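Local coordinates for protein malate oxidoreductase (Thermotoga maritima, PDB 1VL6) that probably catalyses the NAD-dependent oxidative decarboxylation of malate to pyruvate and carbon dioxide, as malic enzymes do, at residues V174-F179 and V208-D213. Sequence-based numbering, arbitrary orientation.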
# COMPACT_ATOMS: atom_id res chain seq x y z
N VAL A 174 1.98 1.49 31.71
CA VAL A 174 1.97 2.92 31.59
C VAL A 174 1.66 3.59 32.93
O VAL A 174 2.28 4.59 33.27
CB VAL A 174 0.97 3.37 30.53
CG1 VAL A 174 1.02 4.85 30.35
CG2 VAL A 174 1.31 2.75 29.23
N VAL A 175 0.75 3.04 33.71
CA VAL A 175 0.44 3.64 35.02
C VAL A 175 1.70 3.61 35.90
O VAL A 175 2.02 4.57 36.56
CB VAL A 175 -0.66 2.87 35.70
CG1 VAL A 175 -0.80 3.25 37.17
CG2 VAL A 175 -2.02 3.06 34.96
N SER A 176 2.43 2.50 35.85
CA SER A 176 3.63 2.33 36.61
C SER A 176 4.68 3.34 36.21
O SER A 176 5.32 3.93 37.08
CB SER A 176 4.17 0.93 36.38
OG SER A 176 3.32 -0.02 36.99
N ALA A 177 4.91 3.55 34.93
CA ALA A 177 5.92 4.55 34.54
C ALA A 177 5.49 5.92 35.00
O ALA A 177 6.29 6.68 35.50
CB ALA A 177 6.13 4.55 33.06
N ALA A 178 4.22 6.26 34.81
CA ALA A 178 3.70 7.55 35.25
C ALA A 178 3.92 7.68 36.75
O ALA A 178 4.33 8.73 37.23
CB ALA A 178 2.21 7.65 34.92
N PHE A 179 3.64 6.61 37.48
CA PHE A 179 3.75 6.63 38.94
C PHE A 179 5.18 6.88 39.36
O PHE A 179 5.45 7.74 40.19
CB PHE A 179 3.31 5.33 39.54
CG PHE A 179 3.68 5.16 40.97
CD1 PHE A 179 2.94 5.74 41.97
CD2 PHE A 179 4.75 4.38 41.34
CE1 PHE A 179 3.25 5.54 43.30
CE2 PHE A 179 5.06 4.20 42.68
CZ PHE A 179 4.31 4.77 43.65
N VAL A 208 -2.19 -2.90 41.01
CA VAL A 208 -1.82 -3.23 42.39
C VAL A 208 -0.57 -4.10 42.40
O VAL A 208 0.38 -3.83 43.12
CB VAL A 208 -2.96 -3.97 43.08
CG1 VAL A 208 -2.51 -4.53 44.46
CG2 VAL A 208 -4.15 -3.04 43.21
N LYS A 209 -0.58 -5.16 41.61
CA LYS A 209 0.56 -6.08 41.60
C LYS A 209 1.87 -5.44 41.09
O LYS A 209 2.93 -5.74 41.59
CB LYS A 209 0.21 -7.33 40.76
CG LYS A 209 -0.67 -8.31 41.49
CD LYS A 209 -0.92 -9.51 40.65
CE LYS A 209 -1.63 -10.60 41.41
NZ LYS A 209 -1.77 -11.74 40.49
N PHE A 210 1.80 -4.58 40.08
CA PHE A 210 3.00 -3.88 39.62
C PHE A 210 3.53 -2.97 40.68
O PHE A 210 4.74 -2.94 40.87
CB PHE A 210 2.75 -3.03 38.36
CG PHE A 210 2.95 -3.77 37.07
CD1 PHE A 210 2.09 -4.78 36.69
CD2 PHE A 210 3.99 -3.45 36.22
CE1 PHE A 210 2.27 -5.46 35.51
CE2 PHE A 210 4.14 -4.11 35.05
CZ PHE A 210 3.29 -5.12 34.69
N LEU A 211 2.66 -2.21 41.35
CA LEU A 211 3.14 -1.31 42.41
C LEU A 211 3.84 -2.10 43.50
O LEU A 211 4.90 -1.70 44.00
CB LEU A 211 2.03 -0.46 43.00
CG LEU A 211 1.36 0.53 42.03
CD1 LEU A 211 0.09 1.12 42.65
CD2 LEU A 211 2.30 1.62 41.62
N LEU A 212 3.28 -3.25 43.85
CA LEU A 212 3.93 -4.06 44.87
C LEU A 212 5.27 -4.54 44.39
O LEU A 212 6.21 -4.37 45.08
CB LEU A 212 3.07 -5.22 45.34
CG LEU A 212 1.76 -4.82 46.05
CD1 LEU A 212 0.75 -6.00 46.09
CD2 LEU A 212 1.96 -4.24 47.45
N ASP A 213 5.36 -5.09 43.20
CA ASP A 213 6.65 -5.46 42.59
C ASP A 213 7.64 -4.34 42.61
O ASP A 213 8.83 -4.59 42.77
CB ASP A 213 6.50 -5.73 41.11
CG ASP A 213 6.21 -7.11 40.80
OD1 ASP A 213 6.09 -7.93 41.75
OD2 ASP A 213 6.06 -7.46 39.60
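Leu211 lays one methyl, CD2, over a face of the Phe179 ring. This is a CH-pi contact. CD2 stands 3.8 Å from the centroid of the Phe179 ring, 15° off the ring normal, and is shifted slightly toward the rim. Its nearest ring atom is Phe179 CD2, 3.7 Å from Leu211 CD2. Phe179 reaches across because its CG lies anti to the backbone N (chi1 167°), which sends the ring toward helix 202-214. The CB of Leu211 does not head for the partner helix; the end of the side chain makes the approach.

Both segments fall within the malic enzyme NAD-binding family region. Gly199, Gly201 and Gly204 fit a Rossmann-type GxGxxG pattern that runs from the end of strand 194-198 into the start of helix 202-214, which suggests a dinucleotide-binding turn. Helix 166-186 precedes that strand and packs beside helix 202-214. Val195 of the strand touches both Phe179 and Leu211, so the CH-pi pair rests on the sheet. Phe179 also meets the ring of Phe266, with planes at about 55°.

The second meeting is between a hydroxyl and an aromatic side chain. Ser176 OG lies 3.4 Å from Phe210 CB and 3.6 Å from Phe210 CD2, oblique to the ring. These are van der Waals contacts. The hydroxyl is buried, and its hydrogen bond goes back to Ala172 O in its own helix. The closest CA pair across the two segments is Ser176 and Leu211, 6.9 Å apart. Helix 346-358 packs on the Ser176-Phe210 pair, with Val353 against Ser176 and Leu349 against Phe210.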